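Local coordinates for reticulocyte-binding protein 2a (Plasmodium vivax, PDB 4Z8N), which probably takes part in the parasite's invasion of red blood cells, this chain being its largely helical erythrocyte-binding domain, at residues F24-N29 with Y263-K268; E156-R161 with D255-Y260; E160-V165 with N231-Q236. All coordinates share one frame; numbering follows the deposited sequence.

Contact 1 of 3, residues F24-N29 with Y263-K268; sequences FYVQMN and YKFSLK
The ring of Phe265 takes Val26 on one face and meets Asn29 and the Phe24 carbonyl near its edge. In this largely helical erythrocyte-binding domain the contact joins the chain leading into helix 26-37 to the long helix 246-297. Val26 CA stands 3.8 Å above the centre of the Phe265 ring, with Val26 N over the same face, and Val26 CB lies 4.0 Å from the centroid, 18° off the normal, a CH-pi contact. Val26 CG2 adds apolar packing against Phe265 CB at 3.8 Å, and the side chains meet at about a right angle. Near the plane of the ring, Phe24 O comes 3.4 Å from Phe265 CZ, where the slightly positive rim can accept a carbonyl oxygen without a formal hydrogen bond. Asn29 ND2 also lies near that plane, 4.2 Å from Phe265 CD1. Phe265 reaches this place because its CG stands anti to the backbone N (chi1 -173°), carrying the ring from helix 246-297 to the backbone of residues 24-26. A large flat hydrocarbon suits the position, since its face and rim can pack on backbone and side chain alike. The neighbouring aromatics point away from helix 246-297 into the interior: Phe24 packs on Ile63 and Ile67 of helix 42-69, Tyr25 on Met119, Tyr122 and Met126 of helix 119-136. The Tyr25 side chain is about 8 Å from that of Glu120, seen to bind calcium in a structure of this protein, though none is bound to this chain. Beside the ring, the exposed Lys264 lays its extended methylene chain obliquely across Asn29 and sends NZ to a long, weak ion pair with Glu33. Asn29 OD1, buried and with no polar partner in the model, rests 3.7 Å from Lys264 CD, a methylene carbon.

Contact 2 of 3, residues E156-R161 with D255-Y260; sequences EIYVER and DSANFY
Tyr158 and Tyr260 lie in nearly parallel ring planes, 11° apart, but slid so far that the rings barely overlap, their centroids 4.6 Å apart; the side chains cross at about a right angle. What sits squarely over the Tyr158 ring is Tyr260 CB, 3.6 Å from its centroid and 4° off the normal, a CH-pi contact. Tyr158 CE1 touches Tyr260 CD2 at 3.4 Å. With CG anti to the carbonyl carbon (chi1 -70°), Tyr158 swings across to helix 246-297, bringing Ser256 CB to its ring edge and its OH beside Ala257, whose small methyl lets the OH come close. Arg161 crosses the phenol end of Tyr260: its CD lies 3.3 Å from Tyr260 OH, and NH1 gives that oxygen a weak, bent hydrogen bond of 3.4 Å. Ile157 CG2 covers one face of the guanidinium. The 10.7 Å between the near-parallel helix axes is filled by the two rings. Tyrosine suits such a buried interface, packing by its ring while its hydroxyl meets polar groups: Tyr158 OH has a weak bond to Glu33 and Tyr260 OH takes the weak bond from Arg161, whose NH1 also bonds Tyr36 OH, so the polar ends tie in helix 26-37.

Contact 3 of 3, residues E160-V165 with N231-Q236; sequences ERVKEV and NVLKLQ
Val162 and Val232 reach toward each other tip to tip, Val162 CG2 lying 4.1 Å from Val232 CG1. The same Val162 methyl stands 4.0 Å from Leu233 CD2, although here the side chains slide past each other in opposite directions. Rotation about CA-CB places both valine branches: Val162 CG2 fits between its own backbone N and carbonyl carbon, while Val232 points CG1 forward by holding it anti to the backbone N (chi1 163°). Leu233 leaves its helix beside the backbone N and straightens at the next bond (chi2 -176°), which brings its end across to the other segment. A beta-branched valine is short and stiff enough for the buried middle, and the longer leucine reaches toward the exposed side. There Lys163, fully extended beyond CG, passes Leu233 at a slant and lays its CE 3.9 Å from Leu233 CD2. Its CE rests on the leucine while the ammonium continues toward Gln236. Gln236 is extended too and crosses the lysine at about a right angle, but Lys163 NZ stays 4.2 Å from Gln236 OE1, a polar approach without a hydrogen bond. Lys229 NZ, two residues before Asn231 on the same helix, bonds Val162 O and weakly Val165 O. A small apolar centre bordered by long polar chains is in keeping with packing of amphipathic helices in a helical bundle, here joining helices 149-162 and 199-237 in the Rh5 coiled-coil family region.

How the contacts relate
Contacts 1 and 2 are buried and both draw on helix 246-297, contact 1 lying nearer the chain centre; contact 3 is only partly buried. Contacts 2 and 3 share Glu160 and Arg161, and helix 149-162 thus packs against helix 246-297 in one and helix 199-237 in the other, their centres about 6 Å apart. Tyr263, from a segment of contact 1, touches Arg161, Val162 and Val165 and so links that contact to the other two. Chemistry follows place: one aromatic ring against backbone and valine in contact 1, paired tyrosines with a weak polar bond in contact 2, and aliphatic branches edged by exposed polar chains in contact 3.

Contact 1 of 3, residues F24-N29 with Y263-K268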
# COMPACT_ATOMS: atom_id res chain seq x y z
N PHE A 24 6.21 3.89 4.76
CA PHE A 24 6.59 4.27 3.39
C PHE A 24 7.24 3.16 2.56
O PHE A 24 6.82 2.91 1.42
CB PHE A 24 7.52 5.49 3.43
CG PHE A 24 7.01 6.60 4.32
CD1 PHE A 24 5.91 7.35 3.95
CD2 PHE A 24 7.64 6.88 5.52
CE1 PHE A 24 5.44 8.36 4.77
CE2 PHE A 24 7.18 7.89 6.34
CZ PHE A 24 6.08 8.63 5.97
N TYR A 25 8.26 2.50 3.09
CA TYR A 25 8.92 1.40 2.38
C TYR A 25 8.81 0.11 3.18
O TYR A 25 8.89 0.13 4.41
CB TYR A 25 10.39 1.71 2.11
CG TYR A 25 10.63 2.73 1.02
CD1 TYR A 25 10.42 4.08 1.24
CD2 TYR A 25 11.09 2.33 -0.23
CE1 TYR A 25 10.64 5.01 0.25
CE2 TYR A 25 11.31 3.26 -1.24
CZ TYR A 25 11.09 4.60 -0.99
OH TYR A 25 11.31 5.52 -1.98
N VAL A 26 8.65 -1.01 2.49
CA VAL A 26 8.44 -2.29 3.17
C VAL A 26 9.70 -2.74 3.91
O VAL A 26 9.61 -3.43 4.93
CB VAL A 26 7.98 -3.39 2.18
CG1 VAL A 26 9.08 -3.71 1.17
CG2 VAL A 26 7.55 -4.64 2.92
N GLN A 27 10.87 -2.34 3.42
CA GLN A 27 12.14 -2.67 4.08
C GLN A 27 12.17 -2.12 5.50
O GLN A 27 12.72 -2.75 6.41
CB GLN A 27 13.33 -2.11 3.28
CG GLN A 27 13.53 -2.74 1.90
CD GLN A 27 12.91 -1.92 0.78
OE1 GLN A 27 11.75 -1.51 0.87
NE2 GLN A 27 13.68 -1.67 -0.27
N MET A 28 11.59 -0.94 5.69
CA MET A 28 11.57 -0.29 7.00
C MET A 28 10.71 -1.09 7.96
O MET A 28 11.02 -1.19 9.15
CB MET A 28 11.05 1.15 6.88
CG MET A 28 11.82 2.00 5.88
SD MET A 28 13.56 2.23 6.32
CE MET A 28 13.43 3.48 7.59
N ASN A 29 9.63 -1.66 7.44
CA ASN A 29 8.78 -2.54 8.21
C ASN A 29 9.56 -3.80 8.60
O ASN A 29 9.45 -4.29 9.72
CB ASN A 29 7.54 -2.92 7.40
CG ASN A 29 6.38 -3.33 8.29
OD1 ASN A 29 6.46 -4.32 9.01
ND2 ASN A 29 5.29 -2.58 8.22
N TYR A 263 3.32 -8.98 4.36
CA TYR A 263 1.92 -9.14 4.73
C TYR A 263 1.41 -7.92 5.50
O TYR A 263 0.37 -7.36 5.17
CB TYR A 263 1.74 -10.41 5.56
CG TYR A 263 0.39 -10.55 6.23
CD1 TYR A 263 -0.70 -11.07 5.55
CD2 TYR A 263 0.21 -10.16 7.56
CE1 TYR A 263 -1.94 -11.20 6.16
CE2 TYR A 263 -1.02 -10.29 8.18
CZ TYR A 263 -2.09 -10.80 7.47
OH TYR A 263 -3.31 -10.93 8.09
N LYS A 264 2.16 -7.52 6.52
CA LYS A 264 1.75 -6.42 7.39
C LYS A 264 1.73 -5.08 6.67
O LYS A 264 0.82 -4.28 6.87
CB LYS A 264 2.68 -6.35 8.61
CG LYS A 264 2.35 -5.24 9.59
CD LYS A 264 3.36 -5.21 10.73
CE LYS A 264 3.10 -4.06 11.68
NZ LYS A 264 4.12 -4.03 12.78
N PHE A 265 2.73 -4.84 5.84
CA PHE A 265 2.86 -3.59 5.10
C PHE A 265 1.62 -3.34 4.22
O PHE A 265 1.14 -2.21 4.14
CB PHE A 265 4.13 -3.62 4.24
CG PHE A 265 4.44 -2.32 3.55
CD1 PHE A 265 4.88 -1.23 4.27
CD2 PHE A 265 4.33 -2.21 2.17
CE1 PHE A 265 5.18 -0.04 3.64
CE2 PHE A 265 4.63 -1.02 1.53
CZ PHE A 265 5.06 0.07 2.26
N SER A 266 1.11 -4.39 3.59
CA SER A 266 -0.02 -4.24 2.68
C SER A 266 -1.37 -4.38 3.37
O SER A 266 -2.36 -3.79 2.92
CB SER A 266 0.09 -5.25 1.54
OG SER A 266 0.97 -4.78 0.53
N LEU A 267 -1.43 -5.15 4.45
CA LEU A 267 -2.68 -5.35 5.18
C LEU A 267 -3.24 -4.03 5.69
O LEU A 267 -4.43 -3.76 5.57
CB LEU A 267 -2.48 -6.32 6.34
CG LEU A 267 -3.71 -6.60 7.21
CD1 LEU A 267 -4.78 -7.31 6.40
CD2 LEU A 267 -3.35 -7.40 8.45
N LYS A 268 -2.36 -3.21 6.27
CA LYS A 268 -2.75 -1.92 6.81
C LYS A 268 -3.39 -1.03 5.75
O LYS A 268 -4.32 -0.27 6.05
CB LYS A 268 -1.52 -1.22 7.41
CG LYS A 268 -1.80 0.17 7.96
CD LYS A 268 -0.58 0.73 8.67
CE LYS A 268 0.12 1.78 7.82
NZ LYS A 268 1.33 2.31 8.51

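Contact 2 of 3, residues E156-R161 with D255-Y260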
# COMPACT_ATOMS: atom_id res chain seq x y z
N GLU A 156 5.34 -19.17 14.98
CA GLU A 156 4.04 -19.38 15.62
C GLU A 156 3.32 -18.05 15.80
O GLU A 156 2.10 -17.97 15.63
CB GLU A 156 4.22 -20.08 16.97
CG GLU A 156 2.91 -20.39 17.67
CD GLU A 156 2.02 -21.33 16.88
OE1 GLU A 156 2.57 -22.24 16.21
OE2 GLU A 156 0.79 -21.16 16.91
N ILE A 157 4.07 -17.01 16.14
CA ILE A 157 3.51 -15.67 16.26
C ILE A 157 3.00 -15.17 14.92
O ILE A 157 1.89 -14.65 14.82
CB ILE A 157 4.54 -14.68 16.83
CG1 ILE A 157 4.94 -15.09 18.25
CG2 ILE A 157 3.98 -13.26 16.82
CD1 ILE A 157 5.95 -14.17 18.89
N TYR A 158 3.81 -15.36 13.87
CA TYR A 158 3.44 -14.93 12.52
C TYR A 158 2.23 -15.68 11.99
O TYR A 158 1.32 -15.09 11.41
CB TYR A 158 4.61 -15.10 11.56
CG TYR A 158 5.76 -14.14 11.79
CD1 TYR A 158 5.58 -12.99 12.53
CD2 TYR A 158 7.01 -14.39 11.25
CE1 TYR A 158 6.62 -12.11 12.74
CE2 TYR A 158 8.06 -13.51 11.45
CZ TYR A 158 7.86 -12.37 12.20
OH TYR A 158 8.89 -11.50 12.41
N VAL A 159 2.23 -17.00 12.19
CA VAL A 159 1.14 -17.85 11.73
C VAL A 159 -0.19 -17.43 12.35
O VAL A 159 -1.20 -17.29 11.65
CB VAL A 159 1.42 -19.34 12.05
CG1 VAL A 159 0.15 -20.16 12.02
CG2 VAL A 159 2.45 -19.91 11.09
N GLU A 160 -0.20 -17.20 13.66
CA GLU A 160 -1.42 -16.81 14.36
C GLU A 160 -1.92 -15.44 13.88
O GLU A 160 -3.13 -15.21 13.80
CB GLU A 160 -1.18 -16.79 15.87
CG GLU A 160 -2.42 -16.50 16.71
CD GLU A 160 -3.48 -17.59 16.63
OE1 GLU A 160 -3.14 -18.73 16.24
OE2 GLU A 160 -4.65 -17.31 16.95
N ARG A 161 -0.99 -14.55 13.56
CA ARG A 161 -1.35 -13.21 13.11
C ARG A 161 -1.99 -13.20 11.72
O ARG A 161 -2.96 -12.49 11.49
CB ARG A 161 -0.13 -12.30 13.13
CG ARG A 161 0.26 -11.86 14.54
CD ARG A 161 1.54 -11.04 14.54
NE ARG A 161 1.87 -10.56 15.88
CZ ARG A 161 2.96 -9.87 16.18
NH1 ARG A 161 3.83 -9.56 15.23
NH2 ARG A 161 3.17 -9.48 17.43
N ASP A 255 13.83 -14.84 6.05
CA ASP A 255 12.70 -15.22 5.21
C ASP A 255 11.38 -15.05 5.95
O ASP A 255 10.40 -14.55 5.39
CB ASP A 255 12.85 -16.66 4.73
CG ASP A 255 13.88 -16.81 3.62
OD1 ASP A 255 14.58 -15.81 3.32
OD2 ASP A 255 14.00 -17.91 3.06
N SER A 256 11.36 -15.47 7.21
CA SER A 256 10.16 -15.37 8.05
C SER A 256 9.74 -13.92 8.25
O SER A 256 8.58 -13.57 8.06
CB SER A 256 10.41 -16.02 9.41
OG SER A 256 10.71 -17.39 9.26
N ALA A 257 10.70 -13.09 8.65
CA ALA A 257 10.42 -11.69 8.93
C ALA A 257 10.00 -10.94 7.67
O ALA A 257 9.14 -10.07 7.71
CB ALA A 257 11.64 -11.03 9.56
N ASN A 258 10.62 -11.30 6.54
CA ASN A 258 10.30 -10.65 5.27
C ASN A 258 8.90 -11.01 4.78
O ASN A 258 8.19 -10.16 4.24
CB ASN A 258 11.34 -11.03 4.21
CG ASN A 258 11.11 -10.32 2.89
OD1 ASN A 258 11.35 -9.12 2.77
ND2 ASN A 258 10.65 -11.07 1.89
N PHE A 259 8.49 -12.26 4.97
CA PHE A 259 7.15 -12.69 4.60
C PHE A 259 6.09 -11.96 5.43
O PHE A 259 5.06 -11.53 4.90
CB PHE A 259 7.00 -14.20 4.77
CG PHE A 259 7.65 -15.00 3.68
CD1 PHE A 259 7.67 -14.53 2.38
CD2 PHE A 259 8.25 -16.22 3.96
CE1 PHE A 259 8.27 -15.27 1.37
CE2 PHE A 259 8.86 -16.95 2.95
CZ PHE A 259 8.86 -16.48 1.66
N TYR A 260 6.33 -11.82 6.73
CA TYR A 260 5.36 -11.16 7.59
C TYR A 260 5.36 -9.65 7.36
O TYR A 260 4.30 -9.02 7.38
CB TYR A 260 5.64 -11.45 9.07
CG TYR A 260 4.71 -10.69 9.99
CD1 TYR A 260 3.35 -10.99 10.04
CD2 TYR A 260 5.19 -9.66 10.79
CE1 TYR A 260 2.50 -10.29 10.87
CE2 TYR A 260 4.34 -8.95 11.63
CZ TYR A 260 3.00 -9.27 11.66
OH TYR A 260 2.15 -8.57 12.49

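Contact 3 of 3, residues E160-V165 with N231-Q236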
# COMPACT_ATOMS: atom_id res chain seq x y z
N GLU A 160 -0.20 -17.20 13.66
CA GLU A 160 -1.42 -16.81 14.36
C GLU A 160 -1.92 -15.44 13.88
O GLU A 160 -3.13 -15.21 13.80
CB GLU A 160 -1.18 -16.79 15.87
CG GLU A 160 -2.42 -16.50 16.71
CD GLU A 160 -3.48 -17.59 16.63
OE1 GLU A 160 -3.14 -18.73 16.24
OE2 GLU A 160 -4.65 -17.31 16.95
N ARG A 161 -0.99 -14.55 13.56
CA ARG A 161 -1.35 -13.21 13.11
C ARG A 161 -1.99 -13.20 11.72
O ARG A 161 -2.96 -12.49 11.49
CB ARG A 161 -0.13 -12.30 13.13
CG ARG A 161 0.26 -11.86 14.54
CD ARG A 161 1.54 -11.04 14.54
NE ARG A 161 1.87 -10.56 15.88
CZ ARG A 161 2.96 -9.87 16.18
NH1 ARG A 161 3.83 -9.56 15.23
NH2 ARG A 161 3.17 -9.48 17.43
N VAL A 162 -1.46 -14.00 10.80
CA VAL A 162 -2.00 -14.01 9.44
C VAL A 162 -3.34 -14.76 9.37
O VAL A 162 -4.10 -14.58 8.43
CB VAL A 162 -1.02 -14.65 8.43
CG1 VAL A 162 0.28 -13.87 8.39
CG2 VAL A 162 -0.77 -16.11 8.75
N LYS A 163 -3.61 -15.58 10.38
CA LYS A 163 -4.87 -16.31 10.45
C LYS A 163 -5.99 -15.45 11.02
O LYS A 163 -7.16 -15.83 10.97
CB LYS A 163 -4.73 -17.58 11.29
CG LYS A 163 -3.91 -18.68 10.65
CD LYS A 163 -3.85 -19.90 11.56
CE LYS A 163 -3.07 -21.03 10.92
NZ LYS A 163 -2.92 -22.20 11.84
N GLU A 164 -5.63 -14.30 11.57
CA GLU A 164 -6.61 -13.44 12.24
C GLU A 164 -7.62 -12.83 11.27
O GLU A 164 -8.76 -12.58 11.64
CB GLU A 164 -5.90 -12.34 13.02
CG GLU A 164 -5.35 -12.80 14.36
CD GLU A 164 -4.55 -11.72 15.07
OE1 GLU A 164 -3.72 -12.07 15.93
OE2 GLU A 164 -4.76 -10.53 14.76
N VAL A 165 -7.21 -12.61 10.03
CA VAL A 165 -8.12 -12.03 9.04
C VAL A 165 -8.32 -12.96 7.84
O VAL A 165 -7.40 -13.66 7.41
CB VAL A 165 -7.62 -10.64 8.56
CG1 VAL A 165 -6.39 -10.78 7.68
CG2 VAL A 165 -8.73 -9.90 7.81
N ASN A 231 3.02 -17.95 2.34
CA ASN A 231 4.40 -18.34 2.58
C ASN A 231 4.68 -18.57 4.06
O ASN A 231 5.41 -19.49 4.42
CB ASN A 231 5.36 -17.29 2.02
CG ASN A 231 5.60 -17.46 0.53
OD1 ASN A 231 6.27 -18.40 0.10
ND2 ASN A 231 5.05 -16.55 -0.26
N VAL A 232 4.09 -17.73 4.91
CA VAL A 232 4.19 -17.93 6.35
C VAL A 232 3.59 -19.28 6.72
O VAL A 232 4.19 -20.05 7.46
CB VAL A 232 3.47 -16.81 7.14
CG1 VAL A 232 3.22 -17.23 8.58
CG2 VAL A 232 4.27 -15.52 7.09
N LEU A 233 2.41 -19.56 6.19
CA LEU A 233 1.73 -20.82 6.44
C LEU A 233 2.51 -22.00 5.86
O LEU A 233 2.49 -23.10 6.42
CB LEU A 233 0.31 -20.80 5.87
CG LEU A 233 -0.65 -19.80 6.53
CD1 LEU A 233 -2.05 -19.94 5.93
CD2 LEU A 233 -0.68 -20.01 8.03
N LYS A 234 3.20 -21.77 4.75
CA LYS A 234 4.00 -22.82 4.13
C LYS A 234 5.20 -23.20 5.00
O LYS A 234 5.55 -24.37 5.11
CB LYS A 234 4.47 -22.41 2.73
CG LYS A 234 5.59 -23.29 2.20
CD LYS A 234 5.61 -23.34 0.68
CE LYS A 234 6.06 -24.71 0.20
NZ LYS A 234 6.02 -25.74 1.29
N LEU A 235 5.81 -22.20 5.63
CA LEU A 235 6.95 -22.43 6.51
C LEU A 235 6.60 -23.36 7.66
O LEU A 235 7.44 -24.13 8.13
CB LEU A 235 7.49 -21.10 7.06
CG LEU A 235 8.14 -20.18 6.03
CD1 LEU A 235 8.64 -18.91 6.69
CD2 LEU A 235 9.27 -20.90 5.30
N GLN A 236 5.35 -23.30 8.11
CA GLN A 236 4.87 -24.15 9.19
C GLN A 236 4.78 -25.61 8.76
O GLN A 236 5.09 -26.52 9.53
CB GLN A 236 3.51 -23.66 9.70
CG GLN A 236 3.00 -24.41 10.92
CD GLN A 236 1.64 -23.93 11.38
OE1 GLN A 236 1.03 -23.07 10.74
NE2 GLN A 236 1.16 -24.48 12.48